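Local atomic coordinates of protein Niban 2 (Homo sapiens, PDB entry 7CTP), a protein that may suppress apoptosis and promote melanoma cell invasion, the present chain being the part that carries its PH domain and helical region. Residues 129-141 against 256-268. Numbering follows the deposited sequence.
Sequences QYLELIGNSLPGT and LKGKPQERQRQWI
Ser137 and Gln264 mark the nearest backbone approach, 6.7 Å between their CA atoms, where helix 127-134, within the PH domain, and the turn after it meet the first turns of the long helix 260-337, the two short helix segments crossing at 75°. Gln264 reaches into the turn from Ile134 to Ser137 with its chain extended: CG lies 3.6 Å from Ser137 OG, while OE1 rests 3.6 Å from Ile134 CD1. Its NE2 stands 3.2 Å from Gly135 O at an angle too poor for a hydrogen bond. The bonds that do form run through water: one molecule donates to both Leu131 O and Gln264 OE1, and a second to Ser137 OG and Gln264 O. Ser137 OG in turn donates to Ile134 O (2.7 Å, in the carbonyl plane); with chi1 at 55°, OG sits between the backbone N and the carbonyl carbon and points back to that oxygen. Leu138 supplies much of the apolar surface. Its CD1 sits 3.5 Å from Arg263 O and over one face of the Arg263 guanidinium, displaced toward the rim, whereas CD2 meets Trp267 CB. A third water links Pro139 O to Arg263 NH1, which also bonds Gly253 O. One turn further along the helix, Ile268 CD1 touches Ile134 CD1. Ile268 CD1 also lies 3.6 Å from Tyr130 OH, a hydroxyl already engaged by Tyr170 and His168. Cutting Gln264 back to an alanine would probably leave the water on Leu131 O without its second acceptor and open a gap beside Ile134. Between these two segments no direct hydrogen bond forms; waters and apolar packing join them, and Lys249 of helix 232-252 adds a bond to Ser137 O.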
loop_
_atom_site.group_PDB
_atom_site.type_symbol
_atom_site.label_atom_id
_atom_site.label_comp_id
_atom_site.label_asym_id
_atom_site.label_seq_id
_atom_site.Cartn_x
_atom_site.Cartn_y
_atom_site.Cartn_z
ATOM N N GLN A 129 4.391 -25.215 1.783
ATOM C CA GLN A 129 4.188 -23.892 2.368
ATOM C C GLN A 129 2.752 -23.431 2.200
ATOM O O GLN A 129 2.178 -22.824 3.112
ATOM C CB GLN A 129 5.112 -22.871 1.710
ATOM C CG GLN A 129 6.502 -22.789 2.259
ATOM C CD GLN A 129 7.305 -21.717 1.554
ATOM O OE1 GLN A 129 6.826 -21.092 0.598
ATOM N NE2 GLN A 129 8.525 -21.494 2.016
ATOM N N TYR A 130 2.174 -23.676 1.021
ATOM C CA TYR A 130 0.798 -23.265 0.749
ATOM C C TYR A 130 -0.189 -24.059 1.592
ATOM O O TYR A 130 -1.110 -23.493 2.191
ATOM C CB TYR A 130 0.493 -23.436 -0.733
ATOM C CG TYR A 130 -0.960 -23.269 -1.085
ATOM C CD1 TYR A 130 -1.566 -22.008 -1.067
ATOM C CD2 TYR A 130 -1.735 -24.370 -1.428
ATOM C CE1 TYR A 130 -2.915 -21.860 -1.393
ATOM C CE2 TYR A 130 -3.071 -24.237 -1.744
ATOM C CZ TYR A 130 -3.657 -22.979 -1.725
ATOM O OH TYR A 130 -4.987 -22.869 -2.044
ATOM N N LEU A 131 -0.013 -25.380 1.646
ATOM C CA LEU A 131 -0.902 -26.212 2.449
ATOM C C LEU A 131 -0.800 -25.870 3.927
ATOM O O LEU A 131 -1.794 -25.962 4.652
ATOM C CB LEU A 131 -0.584 -27.695 2.225
ATOM C CG LEU A 131 -0.874 -28.226 0.815
ATOM C CD1 LEU A 131 -0.486 -29.689 0.749
ATOM C CD2 LEU A 131 -2.333 -28.039 0.436
ATOM N N GLU A 132 0.385 -25.473 4.390
ATOM C CA GLU A 132 0.529 -25.046 5.776
ATOM C C GLU A 132 -0.251 -23.762 6.031
ATOM O O GLU A 132 -0.912 -23.617 7.069
ATOM C CB GLU A 132 2.009 -24.864 6.109
ATOM C CG GLU A 132 2.272 -24.447 7.542
ATOM C CD GLU A 132 3.746 -24.389 7.883
ATOM O OE1 GLU A 132 4.109 -23.500 8.687
ATOM O OE2 GLU A 132 4.527 -25.233 7.366
ATOM N N LEU A 133 -0.221 -22.844 5.066
ATOM C CA LEU A 133 -0.898 -21.556 5.215
ATOM C C LEU A 133 -2.414 -21.718 5.269
ATOM O O LEU A 133 -3.085 -21.015 6.034
ATOM C CB LEU A 133 -0.483 -20.631 4.071
ATOM C CG LEU A 133 -1.051 -19.214 4.015
ATOM C CD1 LEU A 133 -0.764 -18.490 5.314
ATOM C CD2 LEU A 133 -0.421 -18.482 2.835
ATOM N N ILE A 134 -2.980 -22.642 4.480
ATOM C CA ILE A 134 -4.430 -22.849 4.502
ATOM C C ILE A 134 -4.857 -23.955 5.457
ATOM O O ILE A 134 -6.061 -24.217 5.586
ATOM C CB ILE A 134 -4.998 -23.160 3.103
ATOM C CG1 ILE A 134 -4.459 -24.498 2.576
ATOM C CG2 ILE A 134 -4.692 -22.024 2.136
ATOM C CD1 ILE A 134 -5.214 -25.033 1.371
ATOM N N GLY A 135 -3.914 -24.582 6.162
ATOM C CA GLY A 135 -4.241 -25.782 6.915
ATOM C C GLY A 135 -5.247 -25.560 8.030
ATOM O O GLY A 135 -6.030 -26.459 8.359
ATOM N N ASN A 136 -5.231 -24.375 8.644
ATOM C CA ASN A 136 -6.138 -24.076 9.747
ATOM C C ASN A 136 -7.223 -23.086 9.344
ATOM O O ASN A 136 -7.777 -22.380 10.190
ATOM C CB ASN A 136 -5.354 -23.570 10.957
ATOM C CG ASN A 136 -4.467 -24.649 11.548
ATOM O OD1 ASN A 136 -4.948 -25.557 12.233
ATOM N ND2 ASN A 136 -3.175 -24.571 11.265
ATOM N N SER A 137 -7.537 -23.034 8.051
ATOM C CA SER A 137 -8.605 -22.155 7.593
ATOM C C SER A 137 -9.968 -22.646 8.058
ATOM O O SER A 137 -10.911 -21.857 8.130
ATOM C CB SER A 137 -8.572 -22.024 6.074
ATOM O OG SER A 137 -8.620 -23.290 5.444
ATOM N N LEU A 138 -10.091 -23.935 8.373
ATOM C CA LEU A 138 -11.282 -24.465 8.999
ATOM C C LEU A 138 -10.902 -25.082 10.340
ATOM O O LEU A 138 -9.795 -25.614 10.480
ATOM C CB LEU A 138 -11.960 -25.502 8.091
ATOM C CG LEU A 138 -12.388 -24.913 6.738
ATOM C CD1 LEU A 138 -12.721 -25.999 5.717
ATOM C CD2 LEU A 138 -13.575 -23.947 6.919
ATOM N N PRO A 139 -11.762 -24.993 11.349
ATOM C CA PRO A 139 -11.337 -25.326 12.712
ATOM C C PRO A 139 -11.269 -26.825 12.949
ATOM O O PRO A 139 -11.880 -27.628 12.242
ATOM C CB PRO A 139 -12.430 -24.695 13.580
ATOM C CG PRO A 139 -13.643 -24.810 12.727
ATOM C CD PRO A 139 -13.170 -24.547 11.314
ATOM N N GLY A 140 -10.506 -27.183 13.983
ATOM C CA GLY A 140 -10.455 -28.544 14.481
ATOM C C GLY A 140 -9.627 -29.508 13.665
ATOM O O GLY A 140 -9.717 -30.722 13.888
ATOM N N THR A 141 -8.811 -29.000 12.739
ATOM C CA THR A 141 -8.115 -29.864 11.791
ATOM C C THR A 141 -7.176 -30.833 12.488
ATOM O O THR A 141 -7.110 -32.015 12.129
ATOM C CB THR A 141 -7.330 -29.021 10.798
ATOM O OG1 THR A 141 -8.150 -27.930 10.356
ATOM C CG2 THR A 141 -6.941 -29.872 9.626
ATOM N N LEU A 256 -19.630 -28.579 4.766
ATOM C CA LEU A 256 -18.715 -29.046 3.735
ATOM C C LEU A 256 -18.336 -30.500 3.982
ATOM O O LEU A 256 -18.076 -30.904 5.121
ATOM C CB LEU A 256 -17.458 -28.172 3.701
ATOM C CG LEU A 256 -17.762 -26.677 3.604
ATOM C CD1 LEU A 256 -16.468 -25.859 3.586
ATOM C CD2 LEU A 256 -18.594 -26.407 2.363
ATOM N N LYS A 257 -18.294 -31.280 2.905
ATOM C CA LYS A 257 -18.035 -32.714 2.958
ATOM C C LYS A 257 -16.683 -33.037 2.331
ATOM O O LYS A 257 -16.330 -32.490 1.283
ATOM C CB LYS A 257 -19.132 -33.489 2.220
ATOM C CG LYS A 257 -20.521 -33.397 2.839
ATOM C CD LYS A 257 -21.318 -34.669 2.559
ATOM C CE LYS A 257 -22.733 -34.596 3.125
ATOM N NZ LYS A 257 -23.684 -33.891 2.218
ATOM N N GLY A 258 -15.935 -33.938 2.959
ATOM C CA GLY A 258 -14.727 -34.449 2.352
ATOM C C GLY A 258 -13.584 -34.460 3.332
ATOM O O GLY A 258 -13.744 -34.163 4.522
ATOM N N LYS A 259 -12.408 -34.811 2.820
ATOM C CA LYS A 259 -11.196 -34.830 3.622
ATOM C C LYS A 259 -10.752 -33.398 3.913
ATOM O O LYS A 259 -11.204 -32.462 3.249
ATOM C CB LYS A 259 -10.118 -35.624 2.892
ATOM C CG LYS A 259 -10.519 -37.095 2.801
ATOM C CD LYS A 259 -9.745 -37.874 1.767
ATOM C CE LYS A 259 -9.541 -39.305 2.250
ATOM N NZ LYS A 259 -8.776 -40.132 1.280
ATOM N N PRO A 260 -9.898 -33.198 4.931
ATOM C CA PRO A 260 -9.577 -31.820 5.354
ATOM C C PRO A 260 -9.127 -30.904 4.230
ATOM O O PRO A 260 -9.578 -29.755 4.176
ATOM C CB PRO A 260 -8.461 -32.031 6.387
ATOM C CG PRO A 260 -8.780 -33.359 6.982
ATOM C CD PRO A 260 -9.275 -34.193 5.830
ATOM N N GLN A 261 -8.266 -31.372 3.322
ATOM C CA GLN A 261 -7.794 -30.477 2.269
ATOM C C GLN A 261 -8.874 -30.230 1.222
ATOM O O GLN A 261 -8.928 -29.140 0.632
ATOM C CB GLN A 261 -6.508 -31.024 1.652
ATOM C CG GLN A 261 -5.334 -30.939 2.637
ATOM C CD GLN A 261 -4.026 -31.483 2.101
ATOM O OE1 GLN A 261 -3.874 -31.705 0.901
ATOM N NE2 GLN A 261 -3.066 -31.700 2.997
ATOM N N GLU A 262 -9.773 -31.198 1.015
ATOM C CA GLU A 262 -10.895 -30.970 0.108
ATOM C C GLU A 262 -11.869 -29.946 0.682
ATOM O O GLU A 262 -12.364 -29.073 -0.043
ATOM C CB GLU A 262 -11.608 -32.284 -0.195
ATOM C CG GLU A 262 -12.896 -32.157 -1.029
ATOM C CD GLU A 262 -12.709 -31.444 -2.375
ATOM O OE1 GLU A 262 -11.557 -31.262 -2.834
ATOM O OE2 GLU A 262 -13.737 -31.074 -2.987
ATOM N N ARG A 263 -12.149 -30.032 1.983
ATOM C CA ARG A 263 -12.996 -29.028 2.620
ATOM C C ARG A 263 -12.347 -27.649 2.553
ATOM O O ARG A 263 -13.029 -26.639 2.323
ATOM C CB ARG A 263 -13.278 -29.437 4.064
ATOM C CG ARG A 263 -14.203 -30.660 4.182
ATOM C CD ARG A 263 -14.414 -31.062 5.633
ATOM N NE ARG A 263 -15.121 -30.016 6.369
ATOM C CZ ARG A 263 -14.637 -29.400 7.441
ATOM N NH1 ARG A 263 -15.348 -28.452 8.044
ATOM N NH2 ARG A 263 -13.441 -29.739 7.914
ATOM N N GLN A 264 -11.021 -27.591 2.731
ATOM C CA GLN A 264 -10.304 -26.318 2.626
ATOM C C GLN A 264 -10.473 -25.708 1.241
ATOM O O GLN A 264 -10.690 -24.495 1.112
ATOM C CB GLN A 264 -8.815 -26.513 2.952
ATOM C CG GLN A 264 -8.522 -26.778 4.427
ATOM C CD GLN A 264 -7.178 -27.482 4.659
ATOM O OE1 GLN A 264 -6.296 -27.480 3.797
ATOM N NE2 GLN A 264 -7.032 -28.091 5.829
ATOM N N ARG A 265 -10.427 -26.541 0.195
ATOM C CA ARG A 265 -10.561 -26.041 -1.171
ATOM C C ARG A 265 -11.979 -25.545 -1.450
ATOM O O ARG A 265 -12.168 -24.547 -2.157
ATOM C CB ARG A 265 -10.169 -27.131 -2.167
ATOM C CG ARG A 265 -10.103 -26.658 -3.613
ATOM C CD ARG A 265 -10.695 -27.688 -4.566
ATOM N NE ARG A 265 -12.156 -27.673 -4.522
ATOM C CZ ARG A 265 -12.942 -27.987 -5.547
ATOM N NH1 ARG A 265 -14.258 -27.947 -5.415
ATOM N NH2 ARG A 265 -12.416 -28.326 -6.710
ATOM N N GLN A 266 -12.987 -26.233 -0.911
ATOM C CA GLN A 266 -14.358 -25.768 -1.084
ATOM C C GLN A 266 -14.557 -24.413 -0.426
ATOM O O GLN A 266 -15.238 -23.539 -0.979
ATOM C CB GLN A 266 -15.340 -26.787 -0.517
ATOM C CG GLN A 266 -15.352 -28.068 -1.298
ATOM C CD GLN A 266 -16.167 -29.131 -0.616
ATOM O OE1 GLN A 266 -15.708 -30.256 -0.432
ATOM N NE2 GLN A 266 -17.384 -28.777 -0.225
ATOM N N TRP A 267 -13.964 -24.207 0.753
ATOM C CA TRP A 267 -14.121 -22.909 1.401
ATOM C C TRP A 267 -13.473 -21.802 0.570
ATOM O O TRP A 267 -14.021 -20.696 0.458
ATOM C CB TRP A 267 -13.547 -22.914 2.819
ATOM C CG TRP A 267 -13.488 -21.513 3.317
ATOM C CD1 TRP A 267 -12.377 -20.731 3.443
ATOM C CD2 TRP A 267 -14.603 -20.683 3.648
ATOM N NE1 TRP A 267 -12.728 -19.474 3.864
ATOM C CE2 TRP A 267 -14.090 -19.415 4.001
ATOM C CE3 TRP A 267 -15.984 -20.892 3.700
ATOM C CZ2 TRP A 267 -14.910 -18.358 4.404
ATOM C CZ3 TRP A 267 -16.803 -19.837 4.107
ATOM C CH2 TRP A 267 -16.262 -18.586 4.449
ATOM N N ILE A 268 -12.312 -22.087 -0.032
ATOM C CA ILE A 268 -11.649 -21.095 -0.879
ATOM C C ILE A 268 -12.550 -20.701 -2.042
ATOM O O ILE A 268 -12.643 -19.522 -2.405
ATOM C CB ILE A 268 -10.287 -21.633 -1.366
ATOM C CG1 ILE A 268 -9.290 -21.685 -0.204
ATOM C CG2 ILE A 268 -9.752 -20.762 -2.516
ATOM C CD1 ILE A 268 -8.168 -22.702 -0.397
HETATM O O HOH W 1 -3.639 -28.033 4.394
HETATM O O HOH W 2 -9.521 -22.792 3.025
HETATM O O HOH W 3 -13.776 -27.924 10.191
#